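Local coordinates for hydrogenase maturation protease HycI (Thermococcus kodakarensis KOD1, PDB 5ZBY), which probably acts as an endopeptidase of the A31 family that trims the C-terminus of a [NiFe] hydrogenase subunit during maturation, at residues A34-E39 / R146-I151. Sequence-based numbering, arbitrary orientation.
Sequences AERLKE and RLAELI
A148 presents its CB to R36 and L37, and at this methyl the axes of segments 34-39 and 146-151 come within 8.9 Å. The arginine lends its aliphatic root: CG stands anti to the backbone N (chi1 178°), which brings it alongside the alanine, 3.6 Å from CG of R36 to CB of A148. A bend at chi2 (66°) then turns the chain, and the guanidinium pairs with carboxylates. NH1 of R36 meets OE1 of E39, three residues on in its own helix, in a salt bridge of 2.9 Å, a bent bond with the oxygen met almost end-on and lying out of the guanidinium plane. NE of R36 forms a second salt bridge to E145 on the partner helix. Replacing R36 with an alanine would remove CG and the guanidinium and is likely to leave E39 and E145 without their positive partner, the A148 methyl less covered. L37 meets the same methyl from a different side, its CG 4.0 Å from CB of A148. Its CD2 lies 3.4 Å from O of A148 and touches CG2 of I151 at 3.9 Å. L37 and I151 both rest on I16 of strand 14-18. The two segments cross at -40°, and helices 29-40 and 138-156 pack as neighbours covering one face of a three-layer alpha/beta/alpha sandwich.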
ATOM      1  N   ALA A  34      -6.126  -4.460  -1.379  1.00 23.81           N
ATOM      2  CA  ALA A  34      -7.029  -3.435  -1.856  1.00 22.24           C
ATOM      3  C   ALA A  34      -8.374  -4.093  -2.133  1.00 27.83           C
ATOM      4  O   ALA A  34      -9.416  -3.535  -1.768  1.00 29.38           O
ATOM      5  CB  ALA A  34      -6.475  -2.754  -3.107  1.00 24.53           C
ATOM      6  N   GLU A  35      -8.364  -5.277  -2.759  1.00 30.36           N
ATOM      7  CA  GLU A  35      -9.667  -5.791  -3.192  1.00 28.47           C
ATOM      8  C   GLU A  35     -10.423  -6.228  -1.978  1.00 31.74           C
ATOM      9  O   GLU A  35     -11.650  -6.025  -1.892  1.00 33.61           O
ATOM     10  CB  GLU A  35      -9.517  -6.922  -4.221  1.00 28.03           C
ATOM     11  CG  GLU A  35      -9.068  -6.364  -5.566  1.00 30.08           C
ATOM     12  CD  GLU A  35     -10.110  -5.426  -6.179  1.00 48.07           C
ATOM     13  OE1 GLU A  35     -11.307  -5.779  -6.147  1.00 49.63           O
ATOM     14  OE2 GLU A  35      -9.749  -4.324  -6.661  1.00 43.76           O
ATOM     15  N   ARG A  36      -9.708  -6.698  -0.970  1.00 29.95           N
ATOM     16  CA  ARG A  36     -10.406  -7.126   0.212  1.00 31.50           C
ATOM     17  C   ARG A  36     -10.935  -5.907   0.958  1.00 32.65           C
ATOM     18  O   ARG A  36     -12.057  -5.942   1.513  1.00 37.91           O
ATOM     19  CB  ARG A  36      -9.495  -7.971   1.092  1.00 32.43           C
ATOM     20  CG  ARG A  36     -10.170  -8.412   2.373  1.00 39.72           C
ATOM     21  CD  ARG A  36     -11.328  -9.372   2.083  1.00 43.29           C
ATOM     22  NE  ARG A  36     -11.766 -10.033   3.311  1.00 45.34           N
ATOM     23  CZ  ARG A  36     -13.032 -10.179   3.683  1.00 61.68           C
ATOM     24  NH1 ARG A  36     -14.016  -9.725   2.914  1.00 52.86           N
ATOM     25  NH2 ARG A  36     -13.314 -10.794   4.821  1.00 52.48           N
ATOM     26  N   LEU A  37     -10.196  -4.790   0.925  1.00 29.35           N
ATOM     27  CA  LEU A  37     -10.656  -3.630   1.667  1.00 28.35           C
ATOM     28  C   LEU A  37     -11.942  -3.109   1.034  1.00 32.50           C
ATOM     29  O   LEU A  37     -12.804  -2.558   1.748  1.00 32.27           O
ATOM     30  CB  LEU A  37      -9.617  -2.519   1.704  1.00 29.31           C
ATOM     31  CG  LEU A  37      -8.514  -2.755   2.745  1.00 27.76           C
ATOM     32  CD1 LEU A  37      -7.369  -1.756   2.517  1.00 29.39           C
ATOM     33  CD2 LEU A  37      -9.166  -2.607   4.146  1.00 35.01           C
ATOM     34  N   LYS A  38     -12.082  -3.299  -0.277  1.00 27.70           N
ATOM     35  CA  LYS A  38     -13.291  -2.784  -0.949  1.00 29.79           C
ATOM     36  C   LYS A  38     -14.547  -3.490  -0.428  1.00 44.76           C
ATOM     37  O   LYS A  38     -15.658  -2.934  -0.472  1.00 35.45           O
ATOM     38  CB  LYS A  38     -13.160  -2.942  -2.463  1.00 30.32           C
ATOM     39  CG  LYS A  38     -12.271  -1.887  -3.135  1.00 30.45           C
ATOM     40  CD  LYS A  38     -12.095  -2.219  -4.615  1.00 33.65           C
ATOM     41  CE  LYS A  38     -11.040  -1.373  -5.308  1.00 39.21           C
ATOM     42  NZ  LYS A  38     -11.479  -0.038  -5.725  1.00 45.88           N
ATOM     43  N   GLU A  39     -14.366  -4.693   0.100  1.00 38.60           N
ATOM     44  CA  GLU A  39     -15.480  -5.495   0.602  1.00 42.94           C
ATOM     45  C   GLU A  39     -15.778  -5.141   2.039  1.00 50.80           C
ATOM     46  O   GLU A  39     -16.882  -5.379   2.524  1.00 55.22           O
ATOM     47  CB  GLU A  39     -15.170  -6.992   0.495  1.00 44.02           C
ATOM     48  CG  GLU A  39     -14.922  -7.467  -0.922  1.00 44.55           C
ATOM     49  CD  GLU A  39     -14.535  -8.924  -1.020  1.00 54.97           C
ATOM     50  OE1 GLU A  39     -14.196  -9.550   0.013  1.00 49.98           O
ATOM     51  OE2 GLU A  39     -14.569  -9.445  -2.152  1.00 62.97           O
ATOM     52  N   ARG A 146      -5.237 -10.566   6.738  1.00 33.88           N
ATOM     53  CA  ARG A 146      -4.958 -10.006   8.058  1.00 30.24           C
ATOM     54  C   ARG A 146      -4.762  -8.485   8.041  1.00 37.53           C
ATOM     55  O   ARG A 146      -5.392  -7.751   8.833  1.00 34.39           O
ATOM     56  CB  ARG A 146      -3.731 -10.714   8.645  1.00 31.44           C
ATOM     57  CG  ARG A 146      -3.308 -10.198   9.991  1.00 46.65           C
ATOM     58  CD  ARG A 146      -4.439 -10.334  10.982  1.00 57.60           C
ATOM     59  NE  ARG A 146      -3.994 -10.043  12.334  1.00 82.95           N
ATOM     60  CZ  ARG A 146      -4.802  -9.990  13.381  1.00104.31           C
ATOM     61  NH1 ARG A 146      -6.107 -10.203  13.228  1.00 82.98           N
ATOM     62  NH2 ARG A 146      -4.303  -9.720  14.582  1.00 74.29           N
ATOM     63  N   LEU A 147      -3.959  -7.978   7.104  1.00 30.93           N
ATOM     64  CA  LEU A 147      -3.772  -6.520   7.018  1.00 30.01           C
ATOM     65  C   LEU A 147      -5.068  -5.813   6.641  1.00 30.53           C
ATOM     66  O   LEU A 147      -5.362  -4.714   7.140  1.00 30.15           O
ATOM     67  CB  LEU A 147      -2.667  -6.158   6.002  1.00 26.34           C
ATOM     68  CG  LEU A 147      -2.424  -4.645   5.885  1.00 25.96           C
ATOM     69  CD1 LEU A 147      -1.932  -4.004   7.186  1.00 31.96           C
ATOM     70  CD2 LEU A 147      -1.412  -4.445   4.757  1.00 24.94           C
ATOM     71  N   ALA A 148      -5.837  -6.402   5.723  1.00 27.02           N
ATOM     72  CA  ALA A 148      -7.116  -5.745   5.360  1.00 24.49           C
ATOM     73  C   ALA A 148      -8.027  -5.700   6.563  1.00 31.61           C
ATOM     74  O   ALA A 148      -8.707  -4.693   6.764  1.00 33.17           O
ATOM     75  CB  ALA A 148      -7.797  -6.460   4.202  1.00 26.85           C
ATOM     76  N   GLU A 149      -8.061  -6.769   7.351  1.00 33.93           N
ATOM     77  CA  GLU A 149      -8.869  -6.761   8.581  1.00 37.70           C
ATOM     78  C   GLU A 149      -8.395  -5.729   9.603  1.00 37.28           C
ATOM     79  O   GLU A 149      -9.224  -5.030  10.231  1.00 37.23           O
ATOM     80  CB  GLU A 149      -8.887  -8.144   9.228  1.00 36.07           C
ATOM     81  CG  GLU A 149      -9.640  -9.196   8.438  1.00 51.15           C
ATOM     82  CD  GLU A 149      -9.709 -10.531   9.168  1.00 76.13           C
ATOM     83  OE1 GLU A 149      -9.251 -10.602  10.330  1.00 84.54           O
ATOM     84  OE2 GLU A 149     -10.230 -11.509   8.578  1.00 85.90           O
ATOM     85  N   LEU A 150      -7.089  -5.608   9.782  1.00 32.93           N
ATOM     86  CA  LEU A 150      -6.562  -4.655  10.756  1.00 36.82           C
ATOM     87  C   LEU A 150      -6.925  -3.245  10.317  1.00 49.24           C
ATOM     88  O   LEU A 150      -7.376  -2.400  11.126  1.00 36.50           O
ATOM     89  CB  LEU A 150      -5.051  -4.818  10.915  1.00 34.14           C
ATOM     90  CG  LEU A 150      -4.653  -6.167  11.528  1.00 49.83           C
ATOM     91  CD1 LEU A 150      -3.198  -6.479  11.276  1.00 40.84           C
ATOM     92  CD2 LEU A 150      -4.949  -6.145  13.026  1.00 49.88           C
ATOM     93  N   ILE A 151      -6.758  -2.984   9.025  1.00 30.51           N
ATOM     94  CA  ILE A 151      -7.074  -1.641   8.524  1.00 29.23           C
ATOM     95  C   ILE A 151      -8.564  -1.395   8.605  1.00 31.92           C
ATOM     96  O   ILE A 151      -8.987  -0.288   9.019  1.00 33.59           O
ATOM     97  CB  ILE A 151      -6.569  -1.425   7.078  1.00 30.36           C
ATOM     98  CG1 ILE A 151      -5.038  -1.376   7.100  1.00 29.53           C
ATOM     99  CG2 ILE A 151      -7.182  -0.126   6.483  1.00 32.04           C
ATOM    100  CD1 ILE A 151      -4.407  -1.374   5.724  1.00 32.29           C
TER